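Local coordinates for putative uncharacterized protein (PDB 3VU0), which is the C-terminal globular domain of an archaeal protein of the AglB family, built as an alpha/beta domain around a mixed sheet, at residues W7-Q21 and Y40-V52. Residues are numbered along the deposited sequence; the frame is centred on the assembly and turned at random.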
loop_
_atom_site.group_PDB
_atom_site.type_symbol
_atom_site.label_atom_id
_atom_site.label_comp_id
_atom_site.label_asym_id
_atom_site.label_seq_id
_atom_site.Cartn_x
_atom_site.Cartn_y
_atom_site.Cartn_z
ATOM N N TRP A 7 6.047 12.468 3.630
ATOM C CA TRP A 7 5.330 12.442 2.361
ATOM C C TRP A 7 5.916 13.429 1.358
ATOM O O TRP A 7 6.054 13.119 0.174
ATOM C CB TRP A 7 3.842 12.744 2.575
ATOM C CG TRP A 7 3.013 11.509 2.678
ATOM C CD1 TRP A 7 2.381 11.026 3.793
ATOM C CD2 TRP A 7 2.740 10.576 1.627
ATOM N NE1 TRP A 7 1.736 9.849 3.497
ATOM C CE2 TRP A 7 1.942 9.548 2.176
ATOM C CE3 TRP A 7 3.102 10.504 0.274
ATOM C CZ2 TRP A 7 1.488 8.467 1.418
ATOM C CZ3 TRP A 7 2.651 9.427 -0.480
ATOM C CH2 TRP A 7 1.853 8.420 0.098
ATOM N N LYS A 8 6.255 14.619 1.844
ATOM C CA LYS A 8 6.829 15.659 1.001
ATOM C C LYS A 8 8.116 15.159 0.353
ATOM O O LYS A 8 8.335 15.342 -0.845
ATOM C CB LYS A 8 7.113 16.906 1.833
ATOM N N GLU A 9 8.957 14.518 1.154
ATOM C CA GLU A 9 10.222 13.995 0.661
ATOM C C GLU A 9 9.996 12.816 -0.277
ATOM O O GLU A 9 10.696 12.660 -1.276
ATOM C CB GLU A 9 11.106 13.549 1.824
ATOM C CG GLU A 9 12.555 13.361 1.416
ATOM C CD GLU A 9 13.355 12.539 2.404
ATOM O OE1 GLU A 9 13.047 12.577 3.614
ATOM O OE2 GLU A 9 14.311 11.863 1.967
ATOM N N ALA A 10 9.015 11.982 0.050
ATOM C CA ALA A 10 8.709 10.814 -0.767
ATOM C C ALA A 10 8.186 11.218 -2.138
ATOM O O ALA A 10 8.616 10.681 -3.162
ATOM C CB ALA A 10 7.686 9.933 -0.054
ATOM N N LEU A 11 7.263 12.172 -2.154
ATOM C CA LEU A 11 6.669 12.637 -3.399
ATOM C C LEU A 11 7.686 13.324 -4.309
ATOM O O LEU A 11 7.679 13.114 -5.523
ATOM C CB LEU A 11 5.495 13.580 -3.099
ATOM C CG LEU A 11 4.277 12.923 -2.433
ATOM C CD1 LEU A 11 3.298 13.995 -1.963
ATOM C CD2 LEU A 11 3.596 11.974 -3.414
ATOM N N ASN A 12 8.561 14.138 -3.725
ATOM C CA ASN A 12 9.581 14.829 -4.512
ATOM C C ASN A 12 10.574 13.823 -5.074
ATOM O O ASN A 12 11.048 13.967 -6.205
ATOM C CB ASN A 12 10.337 15.859 -3.664
ATOM C CG ASN A 12 9.472 17.040 -3.274
ATOM O OD1 ASN A 12 8.599 17.467 -4.032
ATOM N ND2 ASN A 12 9.725 17.588 -2.091
ATOM N N TRP A 13 10.891 12.807 -4.277
ATOM C CA TRP A 13 11.821 11.777 -4.710
ATOM C C TRP A 13 11.235 11.010 -5.898
ATOM O O TRP A 13 11.913 10.805 -6.909
ATOM C CB TRP A 13 12.115 10.799 -3.564
ATOM C CG TRP A 13 13.216 9.818 -3.878
ATOM C CD1 TRP A 13 14.555 9.985 -3.652
ATOM C CD2 TRP A 13 13.072 8.541 -4.515
ATOM N NE1 TRP A 13 15.254 8.888 -4.108
ATOM C CE2 TRP A 13 14.368 7.988 -4.642
ATOM C CE3 TRP A 13 11.975 7.809 -4.989
ATOM C CZ2 TRP A 13 14.596 6.737 -5.230
ATOM C CZ3 TRP A 13 12.202 6.561 -5.575
ATOM C CH2 TRP A 13 13.504 6.040 -5.687
HETATM N N MSE A 14 9.978 10.583 -5.798
HETATM C CA MSE A 14 9.412 9.836 -6.912
HETATM C C MSE A 14 9.183 10.690 -8.151
HETATM O O MSE A 14 9.218 10.182 -9.275
HETATM C CB MSE A 14 8.134 9.066 -6.512
HETATM C CG MSE A 14 7.202 9.694 -5.492
HETATM SE SE MSE A 14 6.044 8.308 -4.688
HETATM C CE MSE A 14 5.125 7.723 -6.273
ATOM N N LYS A 15 8.987 11.991 -7.953
ATOM C CA LYS A 15 8.775 12.890 -9.077
ATOM C C LYS A 15 10.005 12.935 -9.978
ATOM O O LYS A 15 9.888 12.938 -11.204
ATOM C CB LYS A 15 8.468 14.310 -8.593
ATOM C CG LYS A 15 8.132 15.270 -9.731
ATOM C CD LYS A 15 7.846 16.675 -9.223
ATOM C CE LYS A 15 7.390 17.587 -10.354
ATOM N NZ LYS A 15 7.070 18.955 -9.860
ATOM N N GLU A 16 11.189 12.964 -9.376
ATOM C CA GLU A 16 12.406 13.037 -10.173
ATOM C C GLU A 16 13.158 11.730 -10.383
ATOM O O GLU A 16 14.115 11.693 -11.155
ATOM C CB GLU A 16 13.357 14.080 -9.579
ATOM C CG GLU A 16 13.798 13.809 -8.160
ATOM C CD GLU A 16 14.671 14.926 -7.608
ATOM O OE1 GLU A 16 15.740 15.196 -8.201
ATOM O OE2 GLU A 16 14.287 15.535 -6.585
ATOM N N ASN A 17 12.731 10.660 -9.718
ATOM C CA ASN A 17 13.411 9.378 -9.861
ATOM C C ASN A 17 12.649 8.295 -10.621
ATOM O O ASN A 17 13.261 7.485 -11.312
ATOM C CB ASN A 17 13.836 8.850 -8.481
ATOM C CG ASN A 17 15.053 9.573 -7.937
ATOM O OD1 ASN A 17 16.173 9.377 -8.421
ATOM N ND2 ASN A 17 14.844 10.425 -6.936
ATOM N N LEU A 18 11.326 8.258 -10.502
ATOM C CA LEU A 18 10.570 7.245 -11.230
ATOM C C LEU A 18 10.521 7.632 -12.717
ATOM O O LEU A 18 10.577 8.816 -13.056
ATOM C CB LEU A 18 9.151 7.110 -10.659
ATOM C CG LEU A 18 8.997 6.717 -9.179
ATOM C CD1 LEU A 18 7.541 6.379 -8.900
ATOM C CD2 LEU A 18 9.873 5.521 -8.841
ATOM N N GLU A 19 10.433 6.634 -13.596
ATOM C CA GLU A 19 10.395 6.884 -15.038
ATOM C C GLU A 19 9.308 7.889 -15.416
ATOM O O GLU A 19 8.133 7.698 -15.100
ATOM C CB GLU A 19 10.180 5.577 -15.807
ATOM C CG GLU A 19 11.323 4.560 -15.680
ATOM C CD GLU A 19 11.368 3.880 -14.319
ATOM O OE1 GLU A 19 10.291 3.529 -13.793
ATOM O OE2 GLU A 19 12.480 3.683 -13.782
ATOM N N ALA A 20 9.719 8.955 -16.099
ATOM C CA ALA A 20 8.814 10.025 -16.515
ATOM C C ALA A 20 7.597 9.551 -17.297
ATOM O O ALA A 20 7.663 8.572 -18.045
ATOM C CB ALA A 20 9.578 11.061 -17.332
ATOM N N GLN A 21 6.488 10.265 -17.116
ATOM C CA GLN A 21 5.237 9.947 -17.795
ATOM C C GLN A 21 4.653 11.192 -18.454
ATOM O O GLN A 21 5.136 12.306 -18.238
ATOM C CB GLN A 21 4.222 9.367 -16.804
ATOM C CG GLN A 21 4.684 8.090 -16.114
ATOM C CD GLN A 21 3.568 7.406 -15.343
ATOM O OE1 GLN A 21 2.874 8.034 -14.546
ATOM N NE2 GLN A 21 3.397 6.108 -15.573
ATOM N N TYR A 40 -4.117 8.458 -0.770
ATOM C CA TYR A 40 -2.925 9.147 -1.264
ATOM C C TYR A 40 -2.857 9.315 -2.777
ATOM O O TYR A 40 -1.909 9.919 -3.299
ATOM C CB TYR A 40 -1.680 8.386 -0.798
ATOM C CG TYR A 40 -1.801 7.820 0.600
ATOM C CD1 TYR A 40 -1.985 8.657 1.703
ATOM C CD2 TYR A 40 -1.732 6.447 0.819
ATOM C CE1 TYR A 40 -2.095 8.135 2.997
ATOM C CE2 TYR A 40 -1.840 5.912 2.103
ATOM C CZ TYR A 40 -2.020 6.761 3.186
ATOM O OH TYR A 40 -2.116 6.231 4.455
ATOM N N GLY A 41 -3.853 8.781 -3.477
ATOM C CA GLY A 41 -3.874 8.852 -4.927
ATOM C C GLY A 41 -3.628 10.218 -5.544
ATOM O O GLY A 41 -2.770 10.360 -6.420
ATOM N N ASN A 42 -4.377 11.223 -5.097
ATOM C CA ASN A 42 -4.236 12.572 -5.636
ATOM C C ASN A 42 -2.844 13.153 -5.443
ATOM O O ASN A 42 -2.356 13.896 -6.297
ATOM C CB ASN A 42 -5.285 13.511 -5.025
ATOM C CG ASN A 42 -6.691 13.198 -5.505
ATOM O OD1 ASN A 42 -6.898 12.912 -6.680
ATOM N ND2 ASN A 42 -7.661 13.261 -4.602
ATOM N N TRP A 43 -2.204 12.821 -4.326
ATOM C CA TRP A 43 -0.860 13.316 -4.059
ATOM C C TRP A 43 0.122 12.737 -5.069
ATOM O O TRP A 43 0.940 13.453 -5.654
ATOM C CB TRP A 43 -0.404 12.929 -2.649
ATOM C CG TRP A 43 -0.923 13.811 -1.555
ATOM C CD1 TRP A 43 -1.522 15.032 -1.692
ATOM C CD2 TRP A 43 -0.815 13.572 -0.146
ATOM N NE1 TRP A 43 -1.789 15.570 -0.456
ATOM C CE2 TRP A 43 -1.365 14.695 0.511
ATOM C CE3 TRP A 43 -0.304 12.517 0.627
ATOM C CZ2 TRP A 43 -1.417 14.795 1.906
ATOM C CZ3 TRP A 43 -0.355 12.615 2.013
ATOM C CH2 TRP A 43 -0.910 13.751 2.639
ATOM N N ILE A 44 0.040 11.428 -5.265
ATOM C CA ILE A 44 0.927 10.748 -6.187
ATOM C C ILE A 44 0.676 11.200 -7.621
ATOM O O ILE A 44 1.617 11.466 -8.374
ATOM C CB ILE A 44 0.744 9.227 -6.071
ATOM C CG1 ILE A 44 1.132 8.783 -4.657
ATOM C CG2 ILE A 44 1.594 8.506 -7.113
ATOM C CD1 ILE A 44 0.863 7.317 -4.372
ATOM N N LEU A 45 -0.597 11.307 -7.985
ATOM C CA LEU A 45 -0.978 11.717 -9.331
ATOM C C LEU A 45 -0.652 13.180 -9.640
ATOM O O LEU A 45 -0.079 13.485 -10.686
ATOM C CB LEU A 45 -2.479 11.488 -9.546
ATOM C CG LEU A 45 -2.975 10.873 -10.863
ATOM C CD1 LEU A 45 -4.368 11.415 -11.147
ATOM C CD2 LEU A 45 -2.049 11.214 -12.022
ATOM N N TYR A 46 -1.003 14.083 -8.731
ATOM C CA TYR A 46 -0.778 15.509 -8.965
ATOM C C TYR A 46 0.506 16.126 -8.429
ATOM O O TYR A 46 0.954 17.149 -8.940
ATOM C CB TYR A 46 -1.992 16.301 -8.462
ATOM C CG TYR A 46 -3.264 15.894 -9.173
ATOM C CD1 TYR A 46 -3.397 16.067 -10.550
ATOM C CD2 TYR A 46 -4.309 15.281 -8.483
ATOM C CE1 TYR A 46 -4.536 15.634 -11.224
ATOM C CE2 TYR A 46 -5.453 14.845 -9.149
ATOM C CZ TYR A 46 -5.558 15.023 -10.518
ATOM O OH TYR A 46 -6.678 14.580 -11.181
ATOM N N VAL A 47 1.100 15.523 -7.405
ATOM C CA VAL A 47 2.341 16.058 -6.862
ATOM C C VAL A 47 3.544 15.304 -7.420
ATOM O O VAL A 47 4.543 15.914 -7.805
ATOM C CB VAL A 47 2.375 15.979 -5.324
ATOM C CG1 VAL A 47 3.712 16.492 -4.809
ATOM C CG2 VAL A 47 1.230 16.797 -4.736
ATOM N N ALA A 48 3.443 13.979 -7.468
ATOM C CA ALA A 48 4.529 13.147 -7.979
ATOM C C ALA A 48 4.422 12.988 -9.494
ATOM O O ALA A 48 5.376 12.576 -10.154
ATOM C CB ALA A 48 4.500 11.779 -7.301
ATOM N N LYS A 49 3.250 13.317 -10.033
ATOM C CA LYS A 49 2.995 13.232 -11.469
ATOM C C LYS A 49 3.107 11.807 -12.002
ATOM O O LYS A 49 3.666 11.581 -13.077
ATOM C CB LYS A 49 3.966 14.140 -12.236
ATOM C CG LYS A 49 4.010 15.580 -11.743
ATOM C CD LYS A 49 2.644 16.253 -11.851
ATOM C CE LYS A 49 2.689 17.677 -11.310
ATOM N NZ LYS A 49 1.353 18.345 -11.377
ATOM N N LYS A 50 2.569 10.850 -11.254
ATOM C CA LYS A 50 2.616 9.453 -11.662
ATOM C C LYS A 50 1.223 8.833 -11.611
ATOM O O LYS A 50 0.438 9.127 -10.710
ATOM C CB LYS A 50 3.570 8.676 -10.745
ATOM C CG LYS A 50 4.976 9.262 -10.685
ATOM C CD LYS A 50 5.747 8.964 -11.962
ATOM C CE LYS A 50 7.039 9.766 -12.042
ATOM N NZ LYS A 50 6.779 11.205 -12.296
ATOM N N ALA A 51 0.922 7.981 -12.587
ATOM C CA ALA A 51 -0.371 7.310 -12.660
ATOM C C ALA A 51 -0.588 6.423 -11.433
ATOM O O ALA A 51 0.354 5.821 -10.915
ATOM C CB ALA A 51 -0.448 6.469 -13.932
ATOM N N VAL A 52 -1.834 6.331 -10.979
ATOM C CA VAL A 52 -2.143 5.523 -9.803
ATOM C C VAL A 52 -3.217 4.468 -10.035
ATOM O O VAL A 52 -4.003 4.546 -10.984
ATOM C CB VAL A 52 -2.603 6.413 -8.618
ATOM C CG1 VAL A 52 -1.481 7.354 -8.203
ATOM C CG2 VAL A 52 -3.846 7.213 -9.012
HETATM O O HOH W 1 4.688 18.540 -8.225
HETATM O O HOH W 2 6.092 12.187 -14.863
#
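Helix 7-17 packs against helix 41-46 and the chain that follows it, a helix-helix contact beside the mixed sheet, with a polar end at Q21 and K50. The axes of segments 7-17 and 41-46 pass 10.1 Å apart at -38°, a separation bridged by side chains. At one end W7, Y40 and W43 form an aromatic cluster. W43 turns its ring edge to a face of W7, CZ3 lying 3.6 Å from W7 CG with the planes at 59°, while W7 CZ2 sits over a face of Y40, offset toward the rim, in an oblique pair neither stacked nor edge-to-face. L11 continues the apolar seam: its CD1 branch meets V47 CG1 at 3.8 Å, and CD2 reaches the W43 backbone. Selenomethionine M14 touches I44 CG2 through CE and A48 CB through CG. The backbones come closest at K15 and A48, whose CA atoms lie 4.4 Å apart; K15 CA makes a CA-H...O contact with A48 O (3.6 Å). The extended K15 chain then runs past V47 O, to which a water links NZ. After K49, which has positive phi, the K50 chain folds back at its second and fourth torsions, bringing NZ to A48 O at 2.9 Å, while CE packs on L18 CB. One water joins K50 NZ, K49 O and Q21 N. The one direct hydrogen bond across the segments runs from A51 N to Q21 OE1 (2.8 Å, 161° at the hydrogen), in the carbonyl plane; Q21 NE2 bonds Y32 O. W7 packs on V89 and V91 of strand 85-91, and L18, just past the helix, on Y87, so the contact belongs to the helical layer against the mixed sheet of an alpha/beta domain.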